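Side-chain contacts in nitroreductase family protein (Sphingopyxis sp., PDB 7DP1), which is an FMN- and NADPH-dependent nitroreductase, NfnB, that reduces dinitroaniline herbicides and so takes part in their catabolism: residues Leu33-Arg36 with Ile37-Ala41; Glu61-Gln64 with Ala65-Ala69; Pro95-Ser98 with Arg99-Gly102. The protein carries 1 engineered substitution. All blocks are in the same frame, centred on the assembly; numbering follows the deposited sequence.

Contact 1. Residues Leu33-Arg36 with Ile37-Ala41; sequences LLAR and IFEIA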
loop_
_atom_site.group_PDB
_atom_site.type_symbol
_atom_site.label_atom_id
_atom_site.label_comp_id
_atom_site.label_asym_id
_atom_site.label_seq_id
_atom_site.Cartn_x
_atom_site.Cartn_y
_atom_site.Cartn_z
ATOM N N LEU A 33 -2.970 16.950 15.747
ATOM C CA LEU A 33 -3.577 16.564 14.480
ATOM C C LEU A 33 -2.920 15.292 13.931
ATOM O O LEU A 33 -3.610 14.387 13.465
ATOM C CB LEU A 33 -3.487 17.686 13.452
ATOM C CG LEU A 33 -4.166 17.345 12.124
ATOM C CD1 LEU A 33 -5.618 16.958 12.366
ATOM C CD2 LEU A 33 -4.068 18.505 11.167
ATOM N N LEU A 34 -1.589 15.236 13.968
ATOM C CA LEU A 34 -0.864 14.050 13.499
ATOM C C LEU A 34 -1.341 12.822 14.243
ATOM O O LEU A 34 -1.573 11.760 13.647
ATOM C CB LEU A 34 0.643 14.203 13.674
ATOM C CG LEU A 34 1.441 14.898 12.574
ATOM C CD1 LEU A 34 2.936 14.757 12.838
ATOM C CD2 LEU A 34 1.078 14.277 11.233
ATOM N N ALA A 35 -1.490 12.969 15.554
ATOM C CA ALA A 35 -1.976 11.869 16.386
ATOM C C ALA A 35 -3.359 11.456 15.924
ATOM O O ALA A 35 -3.625 10.273 15.838
ATOM C CB ALA A 35 -2.025 12.248 17.844
ATOM N N ARG A 36 -4.224 12.439 15.658
ATOM C CA ARG A 36 -5.558 12.132 15.159
ATOM C C ARG A 36 -5.500 11.483 13.748
ATOM O O ARG A 36 -6.383 10.667 13.400
ATOM C CB ARG A 36 -6.496 13.332 15.153
ATOM C CG ARG A 36 -6.997 13.633 16.567
ATOM C CD ARG A 36 -7.883 14.841 16.613
ATOM N NE ARG A 36 -7.459 15.950 15.771
ATOM C CZ ARG A 36 -6.861 17.034 16.245
ATOM N NH1 ARG A 36 -6.606 17.134 17.540
ATOM N NH2 ARG A 36 -6.541 18.020 15.431
ATOM N N ILE A 37 -4.525 11.844 12.908
ATOM C CA ILE A 37 -4.467 11.202 11.612
ATOM C C ILE A 37 -4.088 9.708 11.770
ATOM O O ILE A 37 -4.653 8.834 11.098
ATOM C CB ILE A 37 -3.522 11.999 10.675
ATOM C CG1 ILE A 37 -4.276 13.249 10.231
ATOM C CG2 ILE A 37 -3.059 11.148 9.493
ATOM C CD1 ILE A 37 -3.535 14.239 9.376
ATOM N N PHE A 38 -3.159 9.418 12.668
ATOM C CA PHE A 38 -2.697 8.056 12.870
ATOM C C PHE A 38 -3.743 7.069 13.460
ATOM O O PHE A 38 -3.733 5.903 13.070
ATOM C CB PHE A 38 -1.445 8.097 13.750
ATOM C CG PHE A 38 -0.240 8.743 13.085
ATOM C CD1 PHE A 38 -0.044 8.673 11.705
ATOM C CD2 PHE A 38 0.698 9.416 13.851
ATOM C CE1 PHE A 38 1.090 9.258 11.120
ATOM C CE2 PHE A 38 1.828 9.998 13.283
ATOM C CZ PHE A 38 2.033 9.925 11.926
ATOM N N GLU A 39 -4.653 7.494 14.358
ATOM C CA GLU A 39 -5.665 6.525 14.872
ATOM C C GLU A 39 -6.592 6.094 13.763
ATOM O O GLU A 39 -7.024 4.941 13.736
ATOM C CB GLU A 39 -6.547 7.031 16.019
ATOM C CG GLU A 39 -5.817 7.559 17.157
ATOM C CD GLU A 39 -5.795 9.020 16.980
ATOM O OE1 GLU A 39 -5.980 9.411 15.808
ATOM O OE2 GLU A 39 -5.590 9.816 17.927
ATOM N N ILE A 40 -6.920 7.023 12.860
ATOM C CA ILE A 40 -7.801 6.691 11.728
ATOM C C ILE A 40 -7.074 5.839 10.699
ATOM O O ILE A 40 -7.648 4.887 10.161
ATOM C CB ILE A 40 -8.343 7.946 11.029
ATOM C CG1 ILE A 40 -8.998 8.901 12.038
ATOM C CG2 ILE A 40 -9.354 7.540 9.981
ATOM C CD1 ILE A 40 -9.502 10.182 11.417
ATOM N N ALA A 41 -5.808 6.159 10.429
ATOM C CA ALA A 41 -5.015 5.378 9.471
ATOM C C ALA A 41 -4.850 3.929 9.924
ATOM O O ALA A 41 -4.656 3.032 9.121
ATOM C CB ALA A 41 -3.638 6.015 9.269
#

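Contact 2. Residues Glu61-Gln64 with Ala65-Ala69; sequences ERWQ and AVQDA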
loop_
_atom_site.group_PDB
_atom_site.type_symbol
_atom_site.label_atom_id
_atom_site.label_comp_id
_atom_site.label_asym_id
_atom_site.label_seq_id
_atom_site.Cartn_x
_atom_site.Cartn_y
_atom_site.Cartn_z
ATOM N N GLU A 61 15.164 18.953 16.746
ATOM C CA GLU A 61 16.574 18.581 16.920
ATOM C C GLU A 61 16.884 17.135 16.522
ATOM O O GLU A 61 17.963 16.847 15.986
ATOM C CB GLU A 61 16.976 18.812 18.383
ATOM C CG GLU A 61 17.889 17.749 19.001
ATOM C CD GLU A 61 19.290 17.697 18.397
ATOM O OE1 GLU A 61 19.690 18.657 17.701
ATOM O OE2 GLU A 61 19.985 16.679 18.613
ATOM N N ARG A 62 15.958 16.228 16.820
ATOM C CA ARG A 62 16.115 14.819 16.463
ATOM C C ARG A 62 16.142 14.658 14.952
ATOM O O ARG A 62 17.003 13.984 14.384
ATOM C CB ARG A 62 14.978 13.995 17.054
ATOM C CG ARG A 62 14.943 14.042 18.578
ATOM C CD ARG A 62 16.137 13.330 19.181
ATOM N NE ARG A 62 16.291 12.004 18.601
ATOM C CZ ARG A 62 17.301 11.646 17.821
ATOM N NH1 ARG A 62 18.260 12.518 17.530
ATOM N NH2 ARG A 62 17.347 10.416 17.331
ATOM N N TRP A 63 15.177 15.302 14.314
ATOM C CA TRP A 63 15.062 15.325 12.872
ATOM C C TRP A 63 16.336 15.975 12.307
ATOM O O TRP A 63 16.799 15.615 11.226
ATOM C CB TRP A 63 13.765 16.046 12.491
ATOM C CG TRP A 63 13.509 16.431 11.059
ATOM C CD1 TRP A 63 12.837 17.546 10.640
ATOM C CD2 TRP A 63 13.879 15.721 9.863
ATOM N NE1 TRP A 63 12.773 17.581 9.271
ATOM C CE2 TRP A 63 13.409 16.478 8.767
ATOM C CE3 TRP A 63 14.571 14.538 9.611
ATOM C CZ2 TRP A 63 13.608 16.085 7.442
ATOM C CZ3 TRP A 63 14.778 14.156 8.298
ATOM C CH2 TRP A 63 14.302 14.929 7.231
ATOM N N GLN A 64 16.936 16.896 13.058
ATOM C CA GLN A 64 18.208 17.479 12.609
ATOM C C GLN A 64 19.389 16.516 12.755
ATOM O O GLN A 64 20.305 16.528 11.933
ATOM C CB GLN A 64 18.529 18.762 13.394
ATOM C CG GLN A 64 18.247 20.039 12.641
ATOM C CD GLN A 64 19.083 20.159 11.387
ATOM O OE1 GLN A 64 20.259 19.798 11.376
ATOM N NE2 GLN A 64 18.477 20.662 10.318
ATOM N N ALA A 65 19.382 15.699 13.803
ATOM C CA ALA A 65 20.430 14.698 13.993
ATOM C C ALA A 65 20.420 13.661 12.854
ATOM O O ALA A 65 21.472 13.328 12.296
ATOM C CB ALA A 65 20.283 14.021 15.343
ATOM N N VAL A 66 19.244 13.148 12.512
ATOM C CA VAL A 66 19.151 12.187 11.412
ATOM C C VAL A 66 19.732 12.801 10.150
ATOM O O VAL A 66 20.491 12.151 9.435
ATOM C CB VAL A 66 17.692 11.731 11.143
ATOM C CG1 VAL A 66 17.627 10.732 9.984
ATOM C CG2 VAL A 66 17.081 11.155 12.402
ATOM N N GLN A 67 19.421 14.070 9.910
ATOM C CA GLN A 67 19.916 14.751 8.718
ATOM C C GLN A 67 21.431 14.840 8.660
ATOM O O GLN A 67 22.021 14.649 7.595
ATOM C CB GLN A 67 19.311 16.150 8.623
ATOM C CG GLN A 67 17.868 16.133 8.109
ATOM C CD GLN A 67 17.206 17.493 8.185
ATOM O OE1 GLN A 67 17.327 18.304 7.271
ATOM N NE2 GLN A 67 16.503 17.751 9.279
ATOM N N ASP A 68 22.059 15.090 9.808
ATOM C CA ASP A 68 23.498 15.319 9.868
ATOM C C ASP A 68 24.251 14.013 9.692
ATOM O O ASP A 68 25.272 13.948 9.006
ATOM C CB ASP A 68 23.883 15.952 11.205
ATOM C CG ASP A 68 23.390 17.382 11.345
ATOM O OD1 ASP A 68 22.973 17.979 10.328
ATOM O OD2 ASP A 68 23.431 17.914 12.474
ATOM N N ALA A 69 23.734 12.972 10.334
ATOM C CA ALA A 69 24.328 11.654 10.245
ATOM C C ALA A 69 24.311 11.157 8.811
ATOM O O ALA A 69 25.306 10.642 8.315
ATOM C CB ALA A 69 23.605 10.694 11.147
#

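Contact 3. Residues Pro95-Ser98 with Arg99-Gly102; sequences PWDS and RRFG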
loop_
_atom_site.group_PDB
_atom_site.type_symbol
_atom_site.label_atom_id
_atom_site.label_comp_id
_atom_site.label_asym_id
_atom_site.label_seq_id
_atom_site.Cartn_x
_atom_site.Cartn_y
_atom_site.Cartn_z
ATOM N N PRO A 95 7.989 -1.297 -19.760
ATOM C CA PRO A 95 7.495 0.085 -19.735
ATOM C C PRO A 95 7.952 0.867 -18.515
ATOM O O PRO A 95 7.986 2.096 -18.535
ATOM C CB PRO A 95 5.976 -0.092 -19.706
ATOM C CG PRO A 95 5.785 -1.363 -18.965
ATOM C CD PRO A 95 6.907 -2.250 -19.453
ATOM N N TRP A 96 8.315 0.142 -17.469
ATOM C CA TRP A 96 8.537 0.740 -16.165
ATOM C C TRP A 96 9.664 1.756 -16.165
ATOM O O TRP A 96 9.549 2.814 -15.551
ATOM C CB TRP A 96 8.832 -0.357 -15.142
ATOM C CG TRP A 96 7.690 -1.281 -14.997
ATOM C CD1 TRP A 96 6.501 -1.033 -14.382
ATOM C CD2 TRP A 96 7.606 -2.610 -15.521
ATOM N NE1 TRP A 96 5.683 -2.131 -14.484
ATOM C CE2 TRP A 96 6.341 -3.115 -15.173
ATOM C CE3 TRP A 96 8.485 -3.427 -16.239
ATOM C CZ2 TRP A 96 5.930 -4.403 -15.519
ATOM C CZ3 TRP A 96 8.074 -4.702 -16.585
ATOM C CH2 TRP A 96 6.807 -5.178 -16.225
ATOM N N ASP A 97 10.751 1.464 -16.860
ATOM C CA ASP A 97 11.892 2.340 -16.720
ATOM C C ASP A 97 11.617 3.704 -17.365
ATOM O O ASP A 97 12.069 4.723 -16.853
ATOM C CB ASP A 97 13.134 1.686 -17.326
ATOM C CG ASP A 97 14.413 2.344 -16.863
ATOM O OD1 ASP A 97 14.726 2.222 -15.656
ATOM O OD2 ASP A 97 15.104 2.969 -17.698
ATOM N N SER A 98 10.815 3.745 -18.426
ATOM C CA SER A 98 10.480 5.034 -19.034
ATOM C C SER A 98 9.583 5.874 -18.120
ATOM O O SER A 98 9.663 7.100 -18.115
ATOM C CB SER A 98 9.820 4.840 -20.409
ATOM O OG SER A 98 8.599 4.122 -20.327
ATOM N N ARG A 99 8.790 5.210 -17.283
ATOM C CA ARG A 99 7.866 5.911 -16.397
ATOM C C ARG A 99 8.578 6.831 -15.402
ATOM O O ARG A 99 8.185 7.988 -15.237
ATOM C CB ARG A 99 6.997 4.895 -15.646
ATOM C CG ARG A 99 6.112 4.062 -16.572
ATOM C CD ARG A 99 5.317 2.987 -15.819
ATOM N NE ARG A 99 4.573 2.127 -16.746
ATOM C CZ ARG A 99 3.653 1.228 -16.393
ATOM N NH1 ARG A 99 3.346 1.034 -15.112
ATOM N NH2 ARG A 99 3.056 0.501 -17.331
ATOM N N ARG A 100 9.638 6.341 -14.762
ATOM C CA ARG A 100 10.329 7.155 -13.763
ATOM C C ARG A 100 11.110 8.328 -14.335
ATOM O O ARG A 100 11.232 9.371 -13.694
ATOM C CB ARG A 100 11.259 6.292 -12.899
ATOM C CG ARG A 100 12.191 5.336 -13.608
ATOM C CD ARG A 100 13.117 4.726 -12.551
ATOM N NE ARG A 100 14.162 3.892 -13.129
ATOM C CZ ARG A 100 15.254 3.498 -12.480
ATOM N NH1 ARG A 100 15.454 3.870 -11.225
ATOM N NH2 ARG A 100 16.151 2.736 -13.094
ATOM N N PHE A 101 11.660 8.166 -15.530
ATOM C CA PHE A 101 12.412 9.261 -16.116
ATOM C C PHE A 101 11.468 10.321 -16.668
ATOM O O PHE A 101 11.793 11.507 -16.665
ATOM C CB PHE A 101 13.364 8.727 -17.172
ATOM C CG PHE A 101 14.438 7.861 -16.597
ATOM C CD1 PHE A 101 15.403 8.403 -15.770
ATOM C CD2 PHE A 101 14.458 6.500 -16.840
ATOM C CE1 PHE A 101 16.379 7.608 -15.216
ATOM C CE2 PHE A 101 15.434 5.698 -16.288
ATOM C CZ PHE A 101 16.399 6.253 -15.484
ATOM N N GLY A 102 10.287 9.886 -17.101
ATOM C CA GLY A 102 9.251 10.797 -17.554
ATOM C C GLY A 102 8.747 11.712 -16.449
ATOM O O GLY A 102 8.508 12.897 -16.680
#

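Contact 1. Residues Leu33-Arg36 with Ile37-Ala41
I37 N donates to L33 O (2.8 Å) and F38 N to L34 O (3.0 Å) in regular turns of helix 31-41, while the next bond, E39 N to A35 O, is weak and the place of A35 O less certain. On one flank the branch point of L33 and the tip of I37's longer arm meet one turn apart and at a slant, L33 CG lying 4.2 Å from I37 CD1. L33 reaches this place with CG opposite its backbone N (chi1 -178°), beside its own carbonyl carbon; I37 CG1 meanwhile packs on the carbonyl oxygen of L33 at 3.5 Å. The ring of F38 leans back along the helix because CG lies beside the backbone nitrogen (chi1 -67°). L34 O, already the acceptor for F38 N, therefore sits 3.2 Å above one face of that ring, toward its rim, and F38 CE2 comes within 4.4 Å of L34 CB. An alanine in place of F38 would probably leave L34 O without the ring that covers it and open a gap beside L34. Farther round, I40 CG1 rests on R36 O at 3.4 Å. The modelled position of the E39 carboxylate is doubtful. I37 packs on L164 and L165, and A41 on W157 and V161, all of helix 148-167. L34 and F38 instead face V136 and L138 of strand 136-143, and W228 and L222 of the second subunit also pack on L34 and F38, respectively.

Contact 2. Residues Glu61-Gln64 with Ala65-Ala69
The side-chain amide of Q67 lies stacked over one face of the W63 indole, the two planes 28° apart, with Q67 NE2 3.3 Å above the ring plane and over its centre. Q67 CG completes the cover, making a CH-pi contact 3.9 Å from the centroid of the six-membered ring. The amide is held flat there by a second grip: Q67 NE2 donates to W63 O at 2.9 Å, nearly straight at 164°, with the oxygen in the amide plane but the donor well above the carbonyl plane. W63 owes its position to CG standing opposite the backbone N (chi1 169°). V66 CB meets the edge of the same indole, whose NE1 donates to A134 O. On the next flank A65 CB approaches the edge of the R62 guanidinium, 3.3 Å from NH1; this arginine bonds through NE to Q229 OE1 of the second subunit. Q64 and D68 cross on the exposed side with amide and carboxylate planes steeply inclined. Q64 OE1 and D68 OD1, both acceptors, lie 3.4 Å apart, an arrangement that would probably be slightly unfavourable unless solvent screens it. Around W63 the chemistry is more economical: W63 O takes a weak backbone bond from Q67 N as well as the amide bond, so one glutamine both serves a carbonyl and covers an aromatic face.

Contact 3. Residues Pro95-Ser98 with Arg99-Gly102
D97 and R100 form a salt bridge one turn apart, in which a single carboxylate oxygen takes two nitrogens: R100 NH2 lies 3.0 Å and R100 NE 3.1 Å from D97 OD1. The grip is side-on, with OD1 in the guanidinium plane. NH2 meets it nearly along its C-O direction, whereas NE comes from above the carboxylate plane, the two planes standing 68° apart. The other oxygen, D97 OD2, approaches F101 CE2 at 3.1 Å, and D97 CG lies in the plane of that ring at its edge. On another flank R99 runs extended alongside P95 and W96, pointing the same way as both. W96 CD1 sits over one face of the R99 guanidinium, 3.8 Å from NH1, and P95 CG is 3.7 Å from NH2. R99 NE is buried here and has no partner in the model, although NH1 bonds to L50 O of the second subunit.

Behind these contacts the backbone sets the positions. S98 OG, its chi1 of 62° placing it between the backbone N and the carbonyl carbon, donates to P95 O at 2.8 Å; R99 N makes weak bonds to P95 O and W96 O, and G102 N bonds S98 O at 3.0 Å. R100 also packs on the engineered A88, and on G48 of the second subunit, while R99 packs on N49 of that subunit. The side chain of R100 is about 7 Å from a bound FMN. The whole is built on an i to i+3 salt bridge along helix 96-109; it stands where two subunits meet near the flavin, and FMN held at the dimer interface is characteristic of this nitroreductase family.

Each contact lies within one helix: contact 1 in 31-41, contact 2 in 60-74 and contact 3 in 96-109. Contacts 1 and 2 are partly buried and both lean on strand 136-143, yet do not touch, their nearest atoms being about 11 Å apart. Contact 3 is a surface contact, on the opposite side of the chain's centre from either of them. Chemistry follows place: contact 1 is chiefly aliphatic and aromatic packing, contact 2 pairs an amide stacked on a buried indole with polar groups outside, and contact 3 relies on a salt bridge and on two arginines that reach the second subunit, one of them near the flavin. All three reach the second subunit, contact 2 through a single residue.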